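Local coordinates for protein ribulose bisphosphate carboxylase (Pyrococcus horikoshii, PDB 2D69) that probably catalyses the addition of carbon dioxide and water to ribulose 1,5-bisphosphate, giving two molecules of 3-phosphoglycerate, as part of an archaeal AMP degradation pathway, at residues V203-L206 and Y207-D211; Q141-R144 and E145-V149; M356-L359 and I360-F363. All blocks are in the same frame, centred on the assembly; numbering follows the deposited sequence.

Contact 1: V203-L206 and Y207-D211; sequences VRKL and YRVRD. With SO4 (sulfate ion), chain I.
Val203 and Tyr207 meet one helical turn apart on helix 199-217, which links strands 184-186 and 222-224 of the alpha/beta barrel. This is the tightly packed side. Val203 CB lies 4.1 Å from Tyr207 CD1, and the Val203 carbonyl O sits at the ring edge, 3.2 Å from Tyr207 CD1. The backbone bond from Tyr207 N to Val203 O is weak. Beyond it, the Tyr207 ring turns its edge to the face of the Arg210 guanidinium, with Tyr207 CD2 3.8 Å above the guanidinium plane, over its centre. Bends at chi2 (-79°) and chi3 (-72°) fold the Arg210 chain back, which brings the guanidinium to the tyrosine. Arg210 NH1 pairs with Glu222, and Arg210 NE makes a salt bridge with the exposed Asp211. Val241 and Ile225 cover the tyrosine.

The other side is looser and polar. Lys205 and Arg208 cross obliquely there, with Lys205 NZ 4.1 Å from Arg208 NH1. Lys205 NZ donates to sulfate O3 at 2.7 Å. Sulfate O4 lies 3.3 Å from Val209 N, and Val209 CG2 comes close to O2. Arg208 NH1 forms a salt bridge with Glu145 of the second subunit, and Arg204 pairs with Glu269 of that subunit. The sulfate probably comes from the crystallisation liquor. Its negative charge, together with that of Glu145 from the neighbouring subunit, is likely to offset the two positive side chains and let them lie close at the subunit interface.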
loop_
_atom_site.group_PDB
_atom_site.type_symbol
_atom_site.label_atom_id
_atom_site.label_comp_id
_atom_site.label_asym_id
_atom_site.label_seq_id
_atom_site.Cartn_x
_atom_site.Cartn_y
_atom_site.Cartn_z
ATOM N N VAL A 203 12.342 -18.525 -17.795
ATOM C CA VAL A 203 13.331 -17.747 -17.020
ATOM C C VAL A 203 13.945 -18.511 -15.886
ATOM O O VAL A 203 15.162 -18.481 -15.680
ATOM C CB VAL A 203 12.880 -16.323 -16.505
ATOM C CG1 VAL A 203 11.849 -15.688 -17.370
ATOM C CG2 VAL A 203 12.434 -16.329 -15.093
ATOM N N ARG A 204 13.140 -19.187 -15.093
ATOM C CA ARG A 204 13.720 -19.983 -13.993
ATOM C C ARG A 204 14.739 -20.958 -14.498
ATOM O O ARG A 204 15.852 -21.094 -13.921
ATOM C CB ARG A 204 12.640 -20.718 -13.246
ATOM C CG ARG A 204 11.718 -19.783 -12.475
ATOM C CD ARG A 204 10.576 -20.549 -11.850
ATOM N NE ARG A 204 9.506 -19.740 -11.347
ATOM C CZ ARG A 204 8.207 -20.029 -11.494
ATOM N NH1 ARG A 204 7.771 -21.083 -12.222
ATOM N NH2 ARG A 204 7.330 -19.207 -10.946
ATOM N N LYS A 205 14.411 -21.677 -15.567
ATOM C CA LYS A 205 15.353 -22.710 -16.021
ATOM C C LYS A 205 16.588 -22.159 -16.704
ATOM O O LYS A 205 17.692 -22.558 -16.397
ATOM C CB LYS A 205 14.652 -23.728 -16.930
ATOM C CG LYS A 205 15.488 -24.888 -17.466
ATOM C CD LYS A 205 15.988 -25.806 -16.361
ATOM C CE LYS A 205 16.778 -26.956 -16.960
ATOM N NZ LYS A 205 17.239 -27.952 -15.894
ATOM N N LEU A 206 16.413 -21.241 -17.639
ATOM C CA LEU A 206 17.516 -20.872 -18.529
ATOM C C LEU A 206 18.617 -20.093 -17.840
ATOM O O LEU A 206 19.785 -20.199 -18.216
ATOM C CB LEU A 206 17.002 -20.095 -19.729
ATOM C CG LEU A 206 16.604 -20.919 -20.945
ATOM C CD1 LEU A 206 17.825 -21.419 -21.629
ATOM C CD2 LEU A 206 15.660 -22.085 -20.533
ATOM N N TYR A 207 18.263 -19.337 -16.816
ATOM C CA TYR A 207 19.258 -18.554 -16.076
ATOM C C TYR A 207 20.072 -19.457 -15.174
ATOM O O TYR A 207 21.225 -19.158 -14.868
ATOM C CB TYR A 207 18.597 -17.350 -15.346
ATOM C CG TYR A 207 18.227 -16.252 -16.347
ATOM C CD1 TYR A 207 16.937 -16.120 -16.850
ATOM C CD2 TYR A 207 19.225 -15.387 -16.882
ATOM C CE1 TYR A 207 16.663 -15.188 -17.770
ATOM C CE2 TYR A 207 18.942 -14.452 -17.808
ATOM C CZ TYR A 207 17.663 -14.358 -18.280
ATOM O OH TYR A 207 17.287 -13.433 -19.222
ATOM N N ARG A 208 19.486 -20.558 -14.726
ATOM C CA ARG A 208 20.267 -21.586 -14.032
ATOM C C ARG A 208 21.308 -22.244 -14.955
ATOM O O ARG A 208 22.467 -22.411 -14.593
ATOM C CB ARG A 208 19.363 -22.662 -13.419
ATOM C CG ARG A 208 18.410 -22.100 -12.353
ATOM C CD ARG A 208 17.480 -23.144 -11.696
ATOM N NE ARG A 208 18.282 -24.103 -10.937
ATOM C CZ ARG A 208 18.659 -25.317 -11.358
ATOM N NH1 ARG A 208 18.293 -25.787 -12.560
ATOM N NH2 ARG A 208 19.413 -26.084 -10.548
ATOM N N VAL A 209 20.893 -22.578 -16.159
ATOM C CA VAL A 209 21.808 -23.113 -17.159
ATOM C C VAL A 209 22.886 -22.069 -17.470
ATOM O O VAL A 209 24.089 -22.394 -17.528
ATOM C CB VAL A 209 21.061 -23.417 -18.474
ATOM C CG1 VAL A 209 22.041 -23.826 -19.630
ATOM C CG2 VAL A 209 19.980 -24.475 -18.279
ATOM N N ARG A 210 22.446 -20.817 -17.667
ATOM C CA ARG A 210 23.322 -19.704 -17.922
ATOM C C ARG A 210 24.405 -19.647 -16.861
ATOM O O ARG A 210 25.607 -19.611 -17.183
ATOM C CB ARG A 210 22.522 -18.383 -17.916
ATOM C CG ARG A 210 23.257 -17.171 -18.395
ATOM C CD ARG A 210 24.186 -16.571 -17.373
ATOM N NE ARG A 210 23.507 -15.880 -16.284
ATOM C CZ ARG A 210 23.036 -14.639 -16.315
ATOM N NH1 ARG A 210 23.095 -13.873 -17.403
ATOM N NH2 ARG A 210 22.481 -14.134 -15.206
ATOM N N ASP A 211 23.998 -19.635 -15.598
ATOM C CA ASP A 211 24.973 -19.535 -14.527
ATOM C C ASP A 211 25.904 -20.743 -14.483
ATOM O O ASP A 211 27.102 -20.625 -14.191
ATOM C CB ASP A 211 24.298 -19.322 -13.158
ATOM C CG ASP A 211 23.651 -17.952 -13.064
ATOM O OD1 ASP A 211 22.787 -17.781 -12.197
ATOM O OD2 ASP A 211 23.942 -16.993 -13.815
HETATM S S SO4 I . 21.137 -26.709 -15.188
HETATM O O1 SO4 I . 21.788 -27.689 -14.326
HETATM O O2 SO4 I . 21.814 -26.686 -16.484
HETATM O O3 SO4 I . 19.725 -27.055 -15.336
HETATM O O4 SO4 I . 21.244 -25.398 -14.560
#

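Contact 2: Q141-R144 and E145-V149; sequences QGIR and EFMGV
Phe146 turns its CG between its own backbone N and carbonyl carbon (chi1 77°), which lays the ring back over Ile143, while Arg144 runs extended from CG to NE and reaches Val149. The two pairs lie at the C-terminal end of helix 139-147, closed by a Schellman motif with Gly148 as its C-prime residue. Val149 N donates to Arg144 O at 3.0 Å. The partner bond from Gly148 N to Glu145 O is weak. Positive phi at Gly148 (68°) turns the chain out of the helix.

One face of the Phe146 ring takes a CH-pi contact from Ile143 CA, 4.0 Å from the ring centroid. Ile143 CG1 lies beside Phe146 CZ, and Ile143 CG2 packs on Met147 CG at 3.9 Å. Phe138 and Tyr248 each meet the Phe146 ring edge-to-face. On the polar side, a water donates to both Gly142 O and Glu145 OE1. The carboxylate also reaches Arg208 of the third subunit.

Arg144 NH2 forms a salt bridge with Asp366, and its NH1 also donates to Arg152 O. With an alanine in place of Arg144, Asp366 would probably lose its charged mate and Val149 O its side-chain donor. Arg144 NH1 meets Val149 O at 2.9 Å, with the oxygen in the guanidinium plane but the nitrogen 51° out of the carbonyl plane.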
loop_
_atom_site.group_PDB
_atom_site.type_symbol
_atom_site.label_atom_id
_atom_site.label_comp_id
_atom_site.label_asym_id
_atom_site.label_seq_id
_atom_site.Cartn_x
_atom_site.Cartn_y
_atom_site.Cartn_z
ATOM N N GLN A 141 29.596 0.715 -24.468
ATOM C CA GLN A 141 30.568 0.567 -23.387
ATOM C C GLN A 141 29.957 -0.096 -22.174
ATOM O O GLN A 141 30.574 -0.899 -21.587
ATOM C CB GLN A 141 31.295 1.897 -23.031
ATOM C CG GLN A 141 32.253 2.397 -24.211
ATOM C CD GLN A 141 33.146 1.282 -24.856
ATOM O OE1 GLN A 141 33.878 0.554 -24.154
ATOM N NE2 GLN A 141 33.077 1.163 -26.176
ATOM N N GLY A 142 28.692 0.154 -21.891
ATOM C CA GLY A 142 28.043 -0.510 -20.768
ATOM C C GLY A 142 27.920 -2.014 -20.946
ATOM O O GLY A 142 28.191 -2.781 -20.016
ATOM N N ILE A 143 27.513 -2.431 -22.146
ATOM C CA ILE A 143 27.380 -3.837 -22.467
ATOM C C ILE A 143 28.731 -4.453 -22.471
ATOM O O ILE A 143 28.928 -5.525 -21.896
ATOM C CB ILE A 143 26.656 -4.027 -23.814
ATOM C CG1 ILE A 143 25.144 -3.762 -23.640
ATOM C CG2 ILE A 143 26.886 -5.445 -24.410
ATOM C CD1 ILE A 143 24.460 -3.406 -24.918
ATOM N N ARG A 144 29.705 -3.795 -23.084
ATOM C CA ARG A 144 31.047 -4.402 -23.091
ATOM C C ARG A 144 31.536 -4.637 -21.695
ATOM O O ARG A 144 32.206 -5.649 -21.423
ATOM C CB ARG A 144 32.051 -3.546 -23.854
ATOM C CG ARG A 144 31.938 -3.623 -25.376
ATOM C CD ARG A 144 33.175 -3.075 -26.104
ATOM N NE ARG A 144 33.075 -3.276 -27.529
ATOM C CZ ARG A 144 33.228 -4.426 -28.150
ATOM N NH1 ARG A 144 33.521 -5.539 -27.496
ATOM N NH2 ARG A 144 33.079 -4.483 -29.443
ATOM N N GLU A 145 31.231 -3.694 -20.802
ATOM C CA GLU A 145 31.639 -3.808 -19.397
ATOM C C GLU A 145 30.988 -4.991 -18.653
ATOM O O GLU A 145 31.686 -5.779 -17.972
ATOM C CB GLU A 145 31.355 -2.515 -18.663
ATOM C CG GLU A 145 31.670 -2.532 -17.179
ATOM C CD GLU A 145 31.344 -1.208 -16.466
ATOM O OE1 GLU A 145 30.206 -0.664 -16.612
ATOM O OE2 GLU A 145 32.216 -0.738 -15.709
ATOM N N PHE A 146 29.684 -5.164 -18.783
ATOM C CA PHE A 146 29.010 -6.240 -18.026
ATOM C C PHE A 146 29.175 -7.593 -18.681
ATOM O O PHE A 146 29.072 -8.620 -18.019
ATOM C CB PHE A 146 27.541 -5.859 -17.618
ATOM C CG PHE A 146 26.510 -5.935 -18.694
ATOM C CD1 PHE A 146 25.741 -4.798 -19.002
ATOM C CD2 PHE A 146 26.220 -7.128 -19.323
ATOM C CE1 PHE A 146 24.720 -4.848 -19.965
ATOM C CE2 PHE A 146 25.230 -7.198 -20.309
ATOM C CZ PHE A 146 24.465 -6.047 -20.634
ATOM N N MET A 147 29.507 -7.602 -19.972
ATOM C CA MET A 147 29.754 -8.867 -20.675
ATOM C C MET A 147 31.225 -9.282 -20.535
ATOM O O MET A 147 31.600 -10.425 -20.817
ATOM C CB MET A 147 29.393 -8.713 -22.138
ATOM C CG MET A 147 27.874 -8.648 -22.461
ATOM S SD MET A 147 26.980 -10.048 -21.774
ATOM C CE MET A 147 27.680 -11.501 -22.654
ATOM N N GLY A 148 32.060 -8.343 -20.101
ATOM C CA GLY A 148 33.498 -8.579 -19.951
ATOM C C GLY A 148 34.199 -8.781 -21.285
ATOM O O GLY A 148 35.208 -9.546 -21.360
ATOM N N VAL A 149 33.687 -8.140 -22.346
ATOM C CA VAL A 149 34.272 -8.309 -23.674
ATOM C C VAL A 149 34.734 -6.986 -24.254
ATOM O O VAL A 149 33.895 -6.165 -24.682
ATOM C CB VAL A 149 33.281 -9.028 -24.637
ATOM C CG1 VAL A 149 33.858 -9.132 -26.032
ATOM C CG2 VAL A 149 32.951 -10.426 -24.093
HETATM O O HOH W 1 27.914 -1.819 -17.280
#

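Contact 3: M356-L359 and I360-F363; sequences MPEL and IRLF
Helix 356-363 is the crossover helix of a beta-alpha-beta unit, running between strands 344-348 and 368-370 of the barrel. Within it, Leu359 and Phe363 stand one turn apart and their side chains cross at about a right angle. Leu359 CD1 touches Phe363 CD1 at 3.8 Å. The Leu359 carbonyl O lies at the edge of the Phe363 ring and also accepts a hydrogen bond from Phe363 N at 2.9 Å. Leu359 rests on Ile369, and Phe363 packs against helix 323-334.

Ile360 CG1 lies 3.5 Å from Met356 O, the oxygen that takes the hydrogen bond of Ile360 N. It comes there because CG1 stands beside the backbone N (chi1 -70°). Met356 itself packs on Leu389 and Ile393 of helix 382-398.

The outer side carries the charged groups. Glu358 CG sits 3.7 Å from Arg361 NH2. It also lies alongside Leu362, 4.0 Å from Leu362 CD1. The carboxylate and guanidinium planes are 7° apart, yet Glu358 OE2 stays 5.1 Å from Arg361 NH2, so the pair makes no salt bridge. Leu362 CG lies over one face of the Arg361 guanidinium, toward its rim. An apolar inner side and a charged outer side are the arrangement of an amphipathic helix on the outside of a TIM barrel.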
loop_
_atom_site.group_PDB
_atom_site.type_symbol
_atom_site.label_atom_id
_atom_site.label_comp_id
_atom_site.label_asym_id
_atom_site.label_seq_id
_atom_site.Cartn_x
_atom_site.Cartn_y
_atom_site.Cartn_z
ATOM N N MET A 356 33.182 -13.786 -41.534
ATOM C CA MET A 356 33.521 -12.878 -40.445
ATOM C C MET A 356 34.611 -11.884 -40.846
ATOM O O MET A 356 34.509 -10.729 -40.503
ATOM C CB MET A 356 33.896 -13.612 -39.149
ATOM C CG MET A 356 32.779 -14.443 -38.532
ATOM S SD MET A 356 31.419 -13.456 -37.949
ATOM C CE MET A 356 30.247 -13.617 -39.341
ATOM N N PRO A 357 35.669 -12.305 -41.551
ATOM C CA PRO A 357 36.669 -11.322 -42.040
ATOM C C PRO A 357 36.059 -10.165 -42.836
ATOM O O PRO A 357 36.327 -9.032 -42.497
ATOM C CB PRO A 357 37.642 -12.176 -42.873
ATOM C CG PRO A 357 37.593 -13.534 -42.190
ATOM C CD PRO A 357 36.071 -13.693 -41.858
ATOM N N GLU A 358 35.201 -10.437 -43.800
ATOM C CA GLU A 358 34.592 -9.401 -44.610
ATOM C C GLU A 358 33.645 -8.535 -43.766
ATOM O O GLU A 358 33.661 -7.279 -43.844
ATOM C CB GLU A 358 33.838 -10.043 -45.790
ATOM C CG GLU A 358 33.309 -9.066 -46.831
ATOM C CD GLU A 358 32.337 -9.680 -47.855
ATOM O OE1 GLU A 358 32.066 -10.916 -47.831
ATOM O OE2 GLU A 358 31.841 -8.899 -48.724
ATOM N N LEU A 359 32.833 -9.188 -42.936
ATOM C CA LEU A 359 31.887 -8.464 -42.092
ATOM C C LEU A 359 32.604 -7.440 -41.198
ATOM O O LEU A 359 32.239 -6.276 -41.169
ATOM C CB LEU A 359 31.054 -9.427 -41.259
ATOM C CG LEU A 359 30.037 -8.753 -40.350
ATOM C CD1 LEU A 359 28.947 -8.123 -41.195
ATOM C CD2 LEU A 359 29.456 -9.746 -39.344
ATOM N N ILE A 360 33.673 -7.874 -40.545
ATOM C CA ILE A 360 34.458 -7.013 -39.681
ATOM C C ILE A 360 35.253 -5.917 -40.430
ATOM O O ILE A 360 35.252 -4.750 -39.993
ATOM C CB ILE A 360 35.327 -7.870 -38.734
ATOM C CG1 ILE A 360 34.408 -8.557 -37.709
ATOM C CG2 ILE A 360 36.355 -7.030 -38.013
ATOM C CD1 ILE A 360 35.066 -9.690 -36.956
ATOM N N ARG A 361 35.877 -6.255 -41.553
ATOM C CA ARG A 361 36.575 -5.260 -42.368
ATOM C C ARG A 361 35.640 -4.109 -42.727
ATOM O O ARG A 361 36.008 -2.946 -42.605
ATOM C CB ARG A 361 37.056 -5.904 -43.658
ATOM C CG ARG A 361 38.157 -5.208 -44.365
ATOM C CD ARG A 361 38.560 -5.954 -45.669
ATOM N NE ARG A 361 37.757 -5.394 -46.760
ATOM C CZ ARG A 361 36.814 -6.030 -47.469
ATOM N NH1 ARG A 361 36.161 -5.345 -48.398
ATOM N NH2 ARG A 361 36.534 -7.339 -47.313
ATOM N N LEU A 362 34.440 -4.457 -43.177
ATOM C CA LEU A 362 33.450 -3.475 -43.647
ATOM C C LEU A 362 32.686 -2.737 -42.542
ATOM O O LEU A 362 32.311 -1.567 -42.710
ATOM C CB LEU A 362 32.432 -4.142 -44.577
ATOM C CG LEU A 362 32.969 -4.601 -45.952
ATOM C CD1 LEU A 362 31.864 -5.284 -46.740
ATOM C CD2 LEU A 362 33.547 -3.456 -46.776
ATOM N N PHE A 363 32.396 -3.412 -41.440
ATOM C CA PHE A 363 31.513 -2.827 -40.414
ATOM C C PHE A 363 32.130 -2.711 -39.004
ATOM O O PHE A 363 31.448 -2.312 -38.084
ATOM C CB PHE A 363 30.192 -3.601 -40.335
ATOM C CG PHE A 363 29.355 -3.530 -41.601
ATOM C CD1 PHE A 363 29.334 -4.600 -42.490
ATOM C CD2 PHE A 363 28.589 -2.409 -41.883
ATOM C CE1 PHE A 363 28.579 -4.566 -43.649
ATOM C CE2 PHE A 363 27.801 -2.352 -43.044
ATOM C CZ PHE A 363 27.788 -3.443 -43.934
#

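Each contact is local to one helix of the catalytic domain, and contact 2 runs on past its helix's C-terminal end. None touches another within one chain, but contacts 1 and 2 of different subunits meet through Arg208 and Glu145. Contacts 1 and 3 lie on crossover helices of different beta-alpha-beta units; contact 2 lies on the helix just before barrel strand 154-157. Contact 1 is farthest from the chain's centre. All three have a buried side, with Tyr207, Ile143 and the Leu359-Phe363 pair, and an exposed one, with Arg208, Glu145 and Arg361. Contact 1 has Arg204 and Arg208 at a subunit interface, beside a sulfate. Contact 2 joins an aromatic cluster to a capped helix end. Contact 3 meets no other chain and packs mainly through apolar groups.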